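Local coordinates for DNA-binding protein reb1 (Schizosaccharomyces pombe, PDB 5EYB) that binds specific sites in ribosomal DNA and upstream of RNA polymerase II genes, and acts in terminating transcription by RNA polymerase I, at residues His112-Asp117 / Lys136-Phe141; Glu229-Leu234 / Thr319-Leu324; Gln236-Leu241 / Thr254-Met259; Glu286-Leu291 / Asp351-Val356; Gly303-Glu308 / Phe325-Leu330. All coordinates share one frame; numbering follows the deposited sequence.

Contact 1 stands apart from the rest: its centre is about 46 Å from that of contact 3 and about 73 Å from that of contact 4. The other four pack together. Helix 228-238 enters contacts 2 and 3, which meet where Leu-234 packs on Val-256. Contacts 2 and 5 share helix 320-333 and lie closest, centres about 8 Å apart, with Leu-324 against Trp-307. Contact 4 joins contact 5, centres about 15 Å apart, through Asn-287 and Gln-326, and contact 2 through Met-323 against Trp-289 and Leu-290. Contacts 1, 2 and 3 each come within about 4 Å of the bound DNA by nearest atom, whereas contact 4 stays about 16 Å away.

Contact 1. Residues His112-Asp117 / Lys136-Phe141; sequences HNFIMD and KTIRMF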
# COMPACT_ATOMS: atom_id res chain seq x y z
N HIS A 112 25.93 -6.28 16.35
CA HIS A 112 26.41 -5.86 17.66
C HIS A 112 27.71 -6.58 18.02
O HIS A 112 28.59 -6.00 18.64
CB HIS A 112 25.35 -6.11 18.74
N ASN A 113 27.83 -7.84 17.61
CA ASN A 113 29.07 -8.59 17.83
C ASN A 113 30.19 -8.06 16.95
O ASN A 113 31.33 -7.89 17.40
CB ASN A 113 28.85 -10.09 17.56
CG ASN A 113 28.06 -10.76 18.66
OD1 ASN A 113 27.41 -10.10 19.48
ND2 ASN A 113 28.12 -12.08 18.70
N PHE A 114 29.87 -7.77 15.70
CA PHE A 114 30.84 -7.27 14.73
C PHE A 114 31.30 -5.86 15.09
O PHE A 114 32.45 -5.50 14.88
CB PHE A 114 30.26 -7.30 13.32
CG PHE A 114 31.20 -6.81 12.26
CD1 PHE A 114 32.12 -7.66 11.68
CD2 PHE A 114 31.16 -5.49 11.83
CE1 PHE A 114 32.99 -7.21 10.70
CE2 PHE A 114 32.03 -5.04 10.85
CZ PHE A 114 32.94 -5.90 10.29
N ILE A 115 30.38 -5.06 15.63
CA ILE A 115 30.69 -3.69 16.01
C ILE A 115 31.54 -3.61 17.29
O ILE A 115 32.41 -2.75 17.39
CB ILE A 115 29.42 -2.86 16.21
N MET A 116 31.28 -4.49 18.26
CA MET A 116 32.07 -4.57 19.50
C MET A 116 33.48 -5.02 19.15
O MET A 116 34.47 -4.52 19.70
CB MET A 116 31.42 -5.52 20.52
CG MET A 116 30.12 -4.99 21.17
SD MET A 116 30.33 -3.43 22.06
CE MET A 116 31.32 -3.95 23.47
N ASP A 117 33.57 -5.97 18.23
CA ASP A 117 34.85 -6.35 17.66
C ASP A 117 35.30 -5.22 16.74
O ASP A 117 34.47 -4.44 16.28
CB ASP A 117 34.75 -7.68 16.91
CG ASP A 117 36.11 -8.34 16.69
OD1 ASP A 117 36.21 -9.58 16.79
OD2 ASP A 117 37.09 -7.61 16.41
N LYS A 136 37.16 -5.65 3.08
CA LYS A 136 37.18 -7.09 3.26
C LYS A 136 36.52 -7.53 4.57
O LYS A 136 35.93 -8.61 4.65
CB LYS A 136 38.61 -7.62 3.21
N THR A 137 36.62 -6.68 5.60
CA THR A 137 36.01 -6.98 6.89
C THR A 137 34.50 -7.00 6.79
O THR A 137 33.83 -7.85 7.38
CB THR A 137 36.43 -5.96 7.97
OG1 THR A 137 35.84 -4.69 7.68
CG2 THR A 137 37.94 -5.81 8.01
N ILE A 138 33.95 -6.05 6.03
CA ILE A 138 32.51 -5.99 5.80
C ILE A 138 32.08 -7.15 4.91
O ILE A 138 31.04 -7.77 5.14
CB ILE A 138 32.10 -4.65 5.15
CG1 ILE A 138 32.22 -3.52 6.17
CG2 ILE A 138 30.68 -4.71 4.64
CD1 ILE A 138 31.34 -3.70 7.38
N ARG A 139 32.88 -7.44 3.89
CA ARG A 139 32.61 -8.54 2.98
C ARG A 139 32.59 -9.87 3.72
O ARG A 139 31.84 -10.78 3.37
CB ARG A 139 33.65 -8.58 1.85
N MET A 140 33.42 -9.98 4.75
CA MET A 140 33.50 -11.19 5.55
C MET A 140 32.33 -11.25 6.54
O MET A 140 31.84 -12.33 6.88
CB MET A 140 34.84 -11.27 6.29
CG MET A 140 35.20 -12.67 6.76
SD MET A 140 35.32 -13.84 5.39
CE MET A 140 35.43 -15.39 6.29
N PHE A 141 31.90 -10.08 7.00
CA PHE A 141 30.74 -9.98 7.89
C PHE A 141 29.50 -10.55 7.22
O PHE A 141 28.75 -11.33 7.82
CB PHE A 141 30.51 -8.52 8.30
CG PHE A 141 29.11 -8.24 8.79
CD1 PHE A 141 28.19 -7.60 7.97
CD2 PHE A 141 28.72 -8.61 10.06
CE1 PHE A 141 26.91 -7.34 8.42
CE2 PHE A 141 27.44 -8.36 10.52
CZ PHE A 141 26.53 -7.72 9.69
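The ring of Phe-114 reaches from helix 101-116 toward Phe-141, Ile-138 and Thr-137 on helix 136-147. Its CG is anti to the backbone N (chi1 -179°), which carries the ring out across the 11.8 Å between the axes of the two short helical segments, which run nearly antiparallel, at 155°. Phe-141 meets it in two ways. Its CB lies over one face of the Phe-114 ring, 4.0 Å from the centroid, a CH-pi contact; its own ring leans against the base of Phe-114 with the planes at 48°, an oblique pairing, and CD2 sits 3.8 Å from Phe-114 CG. On the far rim, Ile-138 turns CD1 to within 3.8 Å of Phe-114 CE2, the two side chains crossing at about a right angle. Thr-137 adds its carbonyl, whose O is 3.5 Å from Phe-114 CE1 and already accepts the helical bond from Phe-141 N. Phe-125 extends the aromatic cluster by an edge-to-face pair with Phe-141, within the second of the two Myb-associated regions. Cutting Phe-114 back to an alanine would probably open a gap between the helices and leave Phe-141 CB and Ile-138 CD1 without the ring they rest on. With no hydrogen bond or charge pair between these segments, cohesion here depends on shape and the exclusion of water, for which a long flat phenylalanine is well suited.

Contact 2. Residues Glu229-Leu234 / Thr319-Leu324; sequences EEETQL and TRDQML
Glu-231 on helix 228-238 and Leu-324 on helix 320-333 make the close part of this contact. The glutamate's CG is anti to its carbonyl carbon (chi1 -73°) and the chain runs on extended, so the carboxylate arrives beside the leucine's CD2 methyl, with OE1 3.2 Å from Leu-324 CD2. The carboxylate carbon CD is 3.5 Å from that same methyl. A branched leucine suits the place because its two methyls serve different neighbours: CD2 meets the acid while CD1 lies above one face of the Arg-320 guanidinium.

The looser side is electrostatic. Arg-320, partly exposed, brings NH1 to 3.8 Å from Glu-231 OE2, a long salt bridge made near the guanidinium plane at its edge, with carboxylate and guanidinium turned 43° apart. Asp-321 OD1 stands at the same guanidinium's edge, 4.0 Å from Arg-320 NH1, again long. The two acids also approach each other, Glu-231 OE2 and Asp-321 OD1 being 4.0 Å apart, a likely unfavourable pairing were it not for Lys-271, whose NZ forms salt bridges with both. Trimming Glu-231 to an alanine is likely to deprive Lys-271 and Arg-320 of one counter-charge and to open a gap beside Leu-324.

Helix 228-238 belongs to the second Myb-type region and packs against helix 320-333; the short segments 229-234 and 320-324 cross at 71°. Helix 265-275 contributes Lys-271 to the junction, and helix 307-314 brings Trp-307 against Arg-320 and Leu-324.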
# COMPACT_ATOMS: atom_id res chain seq x y z
N GLU A 229 -13.20 10.46 -18.15
CA GLU A 229 -12.13 10.51 -19.13
C GLU A 229 -10.87 9.85 -18.59
O GLU A 229 -10.22 9.05 -19.28
CB GLU A 229 -11.85 11.97 -19.53
CG GLU A 229 -10.64 12.15 -20.44
CD GLU A 229 -10.81 11.47 -21.78
OE1 GLU A 229 -11.96 11.42 -22.29
OE2 GLU A 229 -9.81 10.97 -22.33
N GLU A 230 -10.54 10.17 -17.35
CA GLU A 230 -9.37 9.63 -16.68
C GLU A 230 -9.43 8.11 -16.57
O GLU A 230 -8.46 7.41 -16.85
CB GLU A 230 -9.22 10.26 -15.30
CG GLU A 230 -7.79 10.44 -14.84
CD GLU A 230 -7.70 11.29 -13.58
OE1 GLU A 230 -8.76 11.74 -13.10
OE2 GLU A 230 -6.58 11.50 -13.08
N GLU A 231 -10.59 7.59 -16.17
CA GLU A 231 -10.80 6.15 -16.03
C GLU A 231 -10.80 5.45 -17.38
O GLU A 231 -10.36 4.30 -17.50
CB GLU A 231 -12.11 5.88 -15.30
CG GLU A 231 -12.07 6.18 -13.82
CD GLU A 231 -13.43 6.54 -13.26
OE1 GLU A 231 -14.29 6.99 -14.04
OE2 GLU A 231 -13.63 6.36 -12.04
N THR A 232 -11.31 6.14 -18.40
CA THR A 232 -11.35 5.59 -19.74
C THR A 232 -9.94 5.51 -20.31
O THR A 232 -9.57 4.52 -20.95
CB THR A 232 -12.24 6.44 -20.68
OG1 THR A 232 -13.50 6.67 -20.05
CG2 THR A 232 -12.45 5.73 -22.01
N GLN A 233 -9.15 6.55 -20.07
CA GLN A 233 -7.76 6.59 -20.52
C GLN A 233 -6.97 5.45 -19.89
O GLN A 233 -6.13 4.83 -20.54
CB GLN A 233 -7.12 7.94 -20.20
N LEU A 234 -7.25 5.18 -18.62
CA LEU A 234 -6.59 4.11 -17.88
C LEU A 234 -6.86 2.75 -18.51
O LEU A 234 -6.01 1.87 -18.51
CB LEU A 234 -7.06 4.10 -16.42
CG LEU A 234 -6.48 2.97 -15.57
CD1 LEU A 234 -5.00 3.19 -15.32
CD2 LEU A 234 -7.24 2.85 -14.26
N THR A 319 -20.40 -2.40 -7.32
CA THR A 319 -19.79 -1.21 -6.74
C THR A 319 -19.77 -0.12 -7.79
O THR A 319 -20.05 -0.38 -8.96
CB THR A 319 -18.35 -1.48 -6.25
OG1 THR A 319 -17.92 -0.40 -5.41
CG2 THR A 319 -17.40 -1.62 -7.43
N ARG A 320 -19.46 1.10 -7.37
CA ARG A 320 -19.40 2.24 -8.28
C ARG A 320 -18.49 1.96 -9.48
O ARG A 320 -18.91 2.07 -10.63
CB ARG A 320 -18.92 3.49 -7.54
CG ARG A 320 -18.92 4.76 -8.39
CD ARG A 320 -18.29 5.92 -7.64
NE ARG A 320 -18.36 7.17 -8.40
CZ ARG A 320 -17.43 7.57 -9.26
NH1 ARG A 320 -16.36 6.82 -9.48
NH2 ARG A 320 -17.58 8.72 -9.90
N ASP A 321 -17.25 1.58 -9.20
CA ASP A 321 -16.26 1.36 -10.25
C ASP A 321 -16.68 0.25 -11.22
O ASP A 321 -16.32 0.28 -12.39
CB ASP A 321 -14.90 1.05 -9.63
CG ASP A 321 -14.30 2.25 -8.91
OD1 ASP A 321 -14.42 3.37 -9.44
OD2 ASP A 321 -13.72 2.06 -7.82
N GLN A 322 -17.43 -0.73 -10.73
CA GLN A 322 -17.91 -1.82 -11.57
C GLN A 322 -18.97 -1.35 -12.56
O GLN A 322 -19.00 -1.78 -13.72
CB GLN A 322 -18.47 -2.96 -10.72
CG GLN A 322 -17.40 -3.90 -10.20
CD GLN A 322 -17.97 -4.94 -9.26
OE1 GLN A 322 -18.98 -4.71 -8.61
NE2 GLN A 322 -17.31 -6.09 -9.19
N MET A 323 -19.85 -0.46 -12.12
CA MET A 323 -20.88 0.09 -12.99
C MET A 323 -20.24 1.02 -14.01
O MET A 323 -20.63 1.03 -15.18
CB MET A 323 -21.94 0.83 -12.19
CG MET A 323 -22.38 0.10 -10.93
SD MET A 323 -23.92 0.72 -10.24
CE MET A 323 -25.06 0.13 -11.48
N LEU A 324 -19.25 1.80 -13.57
CA LEU A 324 -18.50 2.67 -14.46
C LEU A 324 -17.79 1.86 -15.52
O LEU A 324 -17.78 2.22 -16.69
CB LEU A 324 -17.49 3.52 -13.69
CG LEU A 324 -17.94 4.90 -13.20
CD1 LEU A 324 -19.06 4.77 -12.20
CD2 LEU A 324 -16.77 5.65 -12.59

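Contact 3. Residues Gln236-Leu241 / Thr254-Met259; sequences QIVAEL and TLVAQM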
# COMPACT_ATOMS: atom_id res chain seq x y z
N GLN A 236 -7.52 2.32 -21.68
CA GLN A 236 -6.92 2.31 -23.01
C GLN A 236 -5.44 1.93 -22.94
O GLN A 236 -4.92 1.29 -23.85
CB GLN A 236 -7.09 3.67 -23.69
N ILE A 237 -4.77 2.33 -21.86
CA ILE A 237 -3.33 2.11 -21.74
C ILE A 237 -2.99 0.70 -21.27
O ILE A 237 -1.91 0.19 -21.57
CB ILE A 237 -2.67 3.13 -20.80
CG1 ILE A 237 -3.46 3.27 -19.50
CG2 ILE A 237 -2.58 4.48 -21.47
CD1 ILE A 237 -2.96 2.40 -18.40
N VAL A 238 -3.90 0.07 -20.53
CA VAL A 238 -3.69 -1.31 -20.10
C VAL A 238 -3.92 -2.26 -21.27
O VAL A 238 -3.40 -3.37 -21.30
CB VAL A 238 -4.59 -1.69 -18.92
CG1 VAL A 238 -4.20 -0.90 -17.68
CG2 VAL A 238 -6.06 -1.46 -19.26
N ALA A 239 -4.71 -1.79 -22.24
CA ALA A 239 -4.95 -2.54 -23.47
C ALA A 239 -3.71 -2.51 -24.36
O ALA A 239 -3.52 -3.38 -25.20
CB ALA A 239 -6.16 -1.98 -24.20
N GLU A 240 -2.88 -1.49 -24.16
CA GLU A 240 -1.60 -1.41 -24.86
C GLU A 240 -0.45 -1.70 -23.90
O GLU A 240 0.07 -0.80 -23.24
CB GLU A 240 -1.43 -0.04 -25.50
N LEU A 241 -0.04 -2.97 -23.84
CA LEU A 241 1.05 -3.37 -22.96
C LEU A 241 1.73 -4.64 -23.47
O LEU A 241 1.33 -5.20 -24.49
CB LEU A 241 0.55 -3.57 -21.53
N THR A 254 4.23 1.33 -13.29
CA THR A 254 5.06 2.53 -13.34
C THR A 254 4.94 3.19 -14.71
O THR A 254 4.83 4.41 -14.81
CB THR A 254 6.54 2.21 -13.04
OG1 THR A 254 6.65 1.66 -11.72
CG2 THR A 254 7.37 3.48 -13.12
N LEU A 255 4.96 2.38 -15.76
CA LEU A 255 4.78 2.91 -17.11
C LEU A 255 3.34 3.37 -17.30
O LEU A 255 3.09 4.38 -17.97
CB LEU A 255 5.15 1.87 -18.16
CG LEU A 255 5.02 2.31 -19.63
CD1 LEU A 255 5.96 3.48 -19.93
CD2 LEU A 255 5.27 1.15 -20.58
N VAL A 256 2.40 2.64 -16.72
CA VAL A 256 0.98 2.98 -16.79
C VAL A 256 0.71 4.37 -16.24
O VAL A 256 -0.00 5.17 -16.86
CB VAL A 256 0.13 1.95 -16.02
CG1 VAL A 256 -1.19 2.56 -15.55
CG2 VAL A 256 -0.10 0.70 -16.87
N ALA A 257 1.28 4.67 -15.08
CA ALA A 257 1.12 5.98 -14.46
C ALA A 257 1.78 7.08 -15.30
O ALA A 257 1.25 8.18 -15.42
CB ALA A 257 1.69 5.97 -13.06
N GLN A 258 2.94 6.77 -15.86
CA GLN A 258 3.67 7.72 -16.68
C GLN A 258 2.84 8.18 -17.88
O GLN A 258 2.79 9.37 -18.19
CB GLN A 258 4.99 7.11 -17.16
CG GLN A 258 5.74 7.95 -18.18
CD GLN A 258 6.95 7.25 -18.75
OE1 GLN A 258 7.56 6.40 -18.08
NE2 GLN A 258 7.31 7.58 -19.98
N MET A 259 2.19 7.23 -18.54
CA MET A 259 1.39 7.54 -19.72
C MET A 259 0.08 8.24 -19.37
O MET A 259 -0.39 9.09 -20.12
CB MET A 259 1.10 6.26 -20.52
CG MET A 259 2.33 5.62 -21.12
SD MET A 259 1.93 4.18 -22.13
CE MET A 259 1.49 2.99 -20.87
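Ile-237, near the end of helix 228-238, is the first residue of its segment to meet helix 253-260, and it faces two partners, Val-256 and Met-259. Its CG1 branch stands between the backbone N and the carbonyl carbon (chi1 47°), and the next torsion, turned to 94° and away from a staggered value, then brings CD1 to Val-256. There CD1 comes against both methyls of the valine, 3.4 Å from CG1 and 3.7 Å from CG2, the two side chains crossing at about a right angle. The isoleucine's other branch serves the methionine: Ile-237 CG2 is 4.2 Å from Met-259 CB. Met-259 folds back at its last torsion (chi3 -72°), and its CE lies 4.2 Å from Ile-237 CB. These two side chains slide past each other in opposite directions. A branched residue can address both neighbours at once, while the flexible methionine lies on the more exposed side.

Both segments belong to the second Myb-type region of the protein, and helix 253-260 opens its predicted helix-turn-helix motif, so this contact packs the preceding helix onto that motif. Val-256 also touches Cys-268 of helix 265-275, the later helix of the motif.

At Val-238 the contact is lighter, CG1 lying 4.5 Å from Val-256 CG2, and the same residue turns to Phe-272. Further on, Glu-240 N makes a weak hydrogen bond of 3.2 Å to Ile-237 O.

Contact 4. Residues Glu286-Leu291 / Asp351-Val356; sequences ENVWLL and DDFKVV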
# COMPACT_ATOMS: atom_id res chain seq x y z
N GLU A 286 -30.19 -6.07 -17.43
CA GLU A 286 -29.27 -5.39 -16.53
C GLU A 286 -28.67 -4.15 -17.19
O GLU A 286 -28.52 -3.11 -16.56
CB GLU A 286 -28.16 -6.34 -16.09
N ASN A 287 -28.34 -4.27 -18.48
CA ASN A 287 -27.81 -3.14 -19.24
C ASN A 287 -28.84 -2.03 -19.40
O ASN A 287 -28.50 -0.85 -19.33
CB ASN A 287 -27.32 -3.61 -20.61
CG ASN A 287 -25.99 -4.31 -20.55
OD1 ASN A 287 -25.16 -4.03 -19.68
ND2 ASN A 287 -25.76 -5.24 -21.48
N VAL A 288 -30.09 -2.42 -19.63
CA VAL A 288 -31.18 -1.46 -19.76
C VAL A 288 -31.34 -0.62 -18.50
O VAL A 288 -31.38 0.61 -18.57
CB VAL A 288 -32.52 -2.16 -20.06
CG1 VAL A 288 -33.66 -1.16 -20.00
CG2 VAL A 288 -32.48 -2.85 -21.41
N TRP A 289 -31.42 -1.29 -17.36
CA TRP A 289 -31.59 -0.61 -16.08
C TRP A 289 -30.48 0.40 -15.84
O TRP A 289 -30.73 1.52 -15.39
CB TRP A 289 -31.63 -1.63 -14.93
CG TRP A 289 -31.70 -0.99 -13.58
CD1 TRP A 289 -32.83 -0.63 -12.90
CD2 TRP A 289 -30.60 -0.62 -12.75
NE1 TRP A 289 -32.49 -0.07 -11.69
CE2 TRP A 289 -31.13 -0.05 -11.57
CE3 TRP A 289 -29.21 -0.71 -12.88
CZ2 TRP A 289 -30.32 0.42 -10.54
CZ3 TRP A 289 -28.41 -0.24 -11.86
CH2 TRP A 289 -28.97 0.32 -10.70
N LEU A 290 -29.25 0.00 -16.15
CA LEU A 290 -28.10 0.88 -15.96
C LEU A 290 -28.18 2.10 -16.87
O LEU A 290 -28.00 3.23 -16.41
CB LEU A 290 -26.80 0.12 -16.23
CG LEU A 290 -25.51 0.93 -16.09
CD1 LEU A 290 -25.43 1.59 -14.72
CD2 LEU A 290 -24.29 0.05 -16.33
N LEU A 291 -28.46 1.87 -18.14
CA LEU A 291 -28.55 2.97 -19.10
C LEU A 291 -29.75 3.87 -18.80
O LEU A 291 -29.71 5.07 -19.07
CB LEU A 291 -28.65 2.43 -20.53
CG LEU A 291 -27.41 1.70 -21.06
CD1 LEU A 291 -27.62 1.26 -22.50
CD2 LEU A 291 -26.17 2.58 -20.93
N ASP A 351 -33.58 2.22 -26.20
CA ASP A 351 -34.64 1.84 -27.13
C ASP A 351 -34.26 0.63 -27.97
O ASP A 351 -35.08 -0.25 -28.20
CB ASP A 351 -35.00 3.02 -28.04
CG ASP A 351 -35.69 4.15 -27.29
OD1 ASP A 351 -35.54 4.23 -26.05
OD2 ASP A 351 -36.38 4.96 -27.94
N ASP A 352 -33.00 0.57 -28.41
CA ASP A 352 -32.53 -0.56 -29.20
C ASP A 352 -32.43 -1.82 -28.35
O ASP A 352 -32.61 -2.93 -28.84
CB ASP A 352 -31.17 -0.25 -29.84
CG ASP A 352 -31.27 0.75 -30.97
OD1 ASP A 352 -32.37 0.90 -31.55
OD2 ASP A 352 -30.24 1.39 -31.29
N PHE A 353 -32.14 -1.64 -27.06
CA PHE A 353 -32.07 -2.76 -26.13
C PHE A 353 -33.45 -3.34 -25.84
O PHE A 353 -33.58 -4.53 -25.55
CB PHE A 353 -31.41 -2.32 -24.82
CG PHE A 353 -29.94 -2.61 -24.75
CD1 PHE A 353 -29.40 -3.65 -25.47
CD2 PHE A 353 -29.11 -1.83 -23.96
CE1 PHE A 353 -28.04 -3.92 -25.40
CE2 PHE A 353 -27.75 -2.09 -23.90
CZ PHE A 353 -27.22 -3.14 -24.62
N LYS A 354 -34.47 -2.49 -25.92
CA LYS A 354 -35.82 -2.91 -25.59
C LYS A 354 -36.47 -3.68 -26.74
O LYS A 354 -37.35 -4.51 -26.53
CB LYS A 354 -36.68 -1.70 -25.22
N VAL A 355 -36.01 -3.41 -27.96
CA VAL A 355 -36.55 -4.07 -29.14
C VAL A 355 -36.15 -5.54 -29.19
O VAL A 355 -36.98 -6.41 -29.50
CB VAL A 355 -36.08 -3.37 -30.44
CG1 VAL A 355 -36.44 -4.19 -31.67
CG2 VAL A 355 -36.67 -1.97 -30.54
N VAL A 356 -34.89 -5.83 -28.87
CA VAL A 356 -34.37 -7.19 -28.94
C VAL A 356 -35.03 -8.09 -27.89
O VAL A 356 -35.07 -9.31 -28.04
CB VAL A 356 -32.83 -7.21 -28.77
CG1 VAL A 356 -32.43 -6.85 -27.35
CG2 VAL A 356 -32.26 -8.56 -29.16
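With CG anti to its carbonyl carbon (chi1 -66°) and the chain extended beyond, Leu-291 drives CD1 at the edge of the Phe-353 ring, 3.6 Å from CE2 and near the ring plane. Asn-287, one helical turn earlier, points its CB toward helix 342-356, 3.6 Å from Phe-353 CE2; its own first torsion (chi1 -77°) swings the amide to where its plane lies only 18° from that of the ring, with ND2 4.0 Å from Phe-353 CZ. Val-288 takes the root of the phenylalanine, with CG2 3.6 Å from Phe-353 CB.

These three residues form one side of helix 284-299, and Phe-353 projects toward them from helix 342-356. The segments make a nearly antiparallel helix pair, axes 9.8 Å apart, within the all-helical C-terminal part of the chain. A large aromatic residue suits a place where one side chain must meet three.

Asparagine is double-natured here: its CB joins the apolar packing, whereas OD1 turns to accept a hydrogen bond from Gln-326 NE2 on helix 320-333. Ile-334 touches both Leu-291 and Phe-353, and Tyr-337 of helix 336-339 adds to the packing around the leucine.

Contact 5. Residues Gly303-Glu308 / Phe325-Leu330; sequences GKIHWE and FQFINL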
# COMPACT_ATOMS: atom_id res chain seq x y z
N GLY A 303 -26.08 17.96 -17.62
CA GLY A 303 -25.43 17.01 -18.50
C GLY A 303 -24.28 16.28 -17.81
O GLY A 303 -23.12 16.43 -18.19
N LYS A 304 -24.62 15.49 -16.80
CA LYS A 304 -23.64 14.80 -15.98
C LYS A 304 -24.27 13.59 -15.29
O LYS A 304 -25.49 13.48 -15.22
CB LYS A 304 -23.04 15.75 -14.94
N ILE A 305 -23.43 12.69 -14.79
CA ILE A 305 -23.92 11.48 -14.15
C ILE A 305 -23.64 11.46 -12.65
O ILE A 305 -22.49 11.30 -12.23
CB ILE A 305 -23.30 10.22 -14.78
CG1 ILE A 305 -23.45 10.26 -16.30
CG2 ILE A 305 -23.95 8.98 -14.20
CD1 ILE A 305 -22.77 9.11 -17.00
N HIS A 306 -24.68 11.62 -11.85
CA HIS A 306 -24.57 11.50 -10.40
C HIS A 306 -24.72 10.04 -9.99
O HIS A 306 -25.82 9.49 -10.02
CB HIS A 306 -25.61 12.37 -9.70
CG HIS A 306 -25.30 13.84 -9.75
ND1 HIS A 306 -26.21 14.81 -9.38
CD2 HIS A 306 -24.17 14.50 -10.12
CE1 HIS A 306 -25.66 16.00 -9.53
NE2 HIS A 306 -24.43 15.84 -9.97
N TRP A 307 -23.60 9.42 -9.62
CA TRP A 307 -23.57 7.98 -9.34
C TRP A 307 -24.03 7.62 -7.94
O TRP A 307 -24.25 6.44 -7.64
CB TRP A 307 -22.16 7.44 -9.57
CG TRP A 307 -21.76 7.41 -11.00
CD1 TRP A 307 -21.02 8.34 -11.67
CD2 TRP A 307 -22.10 6.40 -11.96
NE1 TRP A 307 -20.87 7.97 -12.98
CE2 TRP A 307 -21.52 6.78 -13.19
CE3 TRP A 307 -22.82 5.21 -11.91
CZ2 TRP A 307 -21.65 6.02 -14.35
CZ3 TRP A 307 -22.95 4.45 -13.06
CH2 TRP A 307 -22.36 4.86 -14.26
N GLU A 308 -24.17 8.62 -7.07
CA GLU A 308 -24.57 8.39 -5.69
C GLU A 308 -25.91 7.64 -5.61
O GLU A 308 -26.07 6.72 -4.81
CB GLU A 308 -24.66 9.71 -4.93
N PHE A 325 -17.20 0.75 -15.10
CA PHE A 325 -16.52 -0.16 -16.02
C PHE A 325 -17.49 -0.66 -17.08
O PHE A 325 -17.15 -0.71 -18.26
CB PHE A 325 -15.91 -1.33 -15.25
CG PHE A 325 -15.18 -2.30 -16.13
CD1 PHE A 325 -13.94 -1.98 -16.67
CD2 PHE A 325 -15.72 -3.55 -16.41
CE1 PHE A 325 -13.26 -2.87 -17.48
CE2 PHE A 325 -15.04 -4.45 -17.21
CZ PHE A 325 -13.81 -4.11 -17.75
N GLN A 326 -18.69 -1.03 -16.65
CA GLN A 326 -19.70 -1.55 -17.56
C GLN A 326 -20.19 -0.47 -18.52
O GLN A 326 -20.44 -0.75 -19.70
CB GLN A 326 -20.88 -2.12 -16.77
CG GLN A 326 -21.99 -2.69 -17.65
CD GLN A 326 -21.55 -3.90 -18.46
OE1 GLN A 326 -20.51 -4.50 -18.18
NE2 GLN A 326 -22.33 -4.26 -19.47
N PHE A 327 -20.32 0.75 -18.02
CA PHE A 327 -20.75 1.87 -18.85
C PHE A 327 -19.72 2.18 -19.94
O PHE A 327 -20.09 2.50 -21.07
CB PHE A 327 -21.01 3.10 -17.98
CG PHE A 327 -21.52 4.29 -18.75
CD1 PHE A 327 -22.56 4.15 -19.66
CD2 PHE A 327 -20.97 5.54 -18.55
CE1 PHE A 327 -23.03 5.24 -20.36
CE2 PHE A 327 -21.44 6.64 -19.25
CZ PHE A 327 -22.48 6.49 -20.15
N ILE A 328 -18.44 2.08 -19.59
CA ILE A 328 -17.36 2.32 -20.55
C ILE A 328 -17.46 1.34 -21.72
O ILE A 328 -17.39 1.74 -22.88
CB ILE A 328 -15.97 2.18 -19.90
CG1 ILE A 328 -15.79 3.20 -18.77
CG2 ILE A 328 -14.87 2.36 -20.93
CD1 ILE A 328 -15.84 4.61 -19.24
N ASN A 329 -17.64 0.06 -21.41
CA ASN A 329 -17.71 -0.97 -22.43
C ASN A 329 -18.97 -0.86 -23.28
O ASN A 329 -18.96 -1.20 -24.46
CB ASN A 329 -17.63 -2.36 -21.80
CG ASN A 329 -16.30 -2.60 -21.11
OD1 ASN A 329 -15.54 -1.67 -20.84
ND2 ASN A 329 -16.00 -3.87 -20.83
N LEU A 330 -20.05 -0.38 -22.67
CA LEU A 330 -21.29 -0.19 -23.40
C LEU A 330 -21.17 0.96 -24.40
O LEU A 330 -21.65 0.85 -25.53
CB LEU A 330 -22.45 0.08 -22.44
CG LEU A 330 -22.97 -1.15 -21.68
CD1 LEU A 330 -24.07 -0.75 -20.72
CD2 LEU A 330 -23.45 -2.21 -22.66
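Ser-297 OG is gripped twice by the loop before helix 307-314, by hydrogen bonds with His-306 N and Lys-304 O, and is likely to steady the strip from which Ile-305 and Trp-307 reach Phe-327. The strip is extended at Ile-305 and His-306, which sets the isoleucine and the tryptophan on the same side, toward helix 320-333, and His-306 outward.

Ile-305 and Phe-327 come at each other from opposite directions. The isoleucine chain is stretched out (chi2 176°), and its CD1 lands 3.6 Å from Phe-327 CE2 and 4.1 Å from CZ, approaching the ring obliquely. Phe-327 in turn reaches out with CG anti to the backbone N (chi1 -177°). Together the two extended side chains bridge the 11.2 Å between the CA atoms of Ile-305 and Phe-327, the nearest pair of the two segments.

Trp-307 adds a lighter touch. The edge of its indole faces the phenylalanine, CZ2 being 4.3 Å from Phe-327 CD2. Within the loop, Ile-305 CG2 lies 3.4 Å above one face of the indole, toward its rim, so the isoleucine packs on the tryptophan with one branch and on the phenylalanine with the other.

Ile-294 of helix 284-299 touches all three side chains. The result is a partly buried apolar cluster where three successive helices, 284-299, 307-314 and 320-333, meet with the loop after the first; three helices packed round tryptophans in this way recall a Myb-like repeat, though the resemblance is only suggestive.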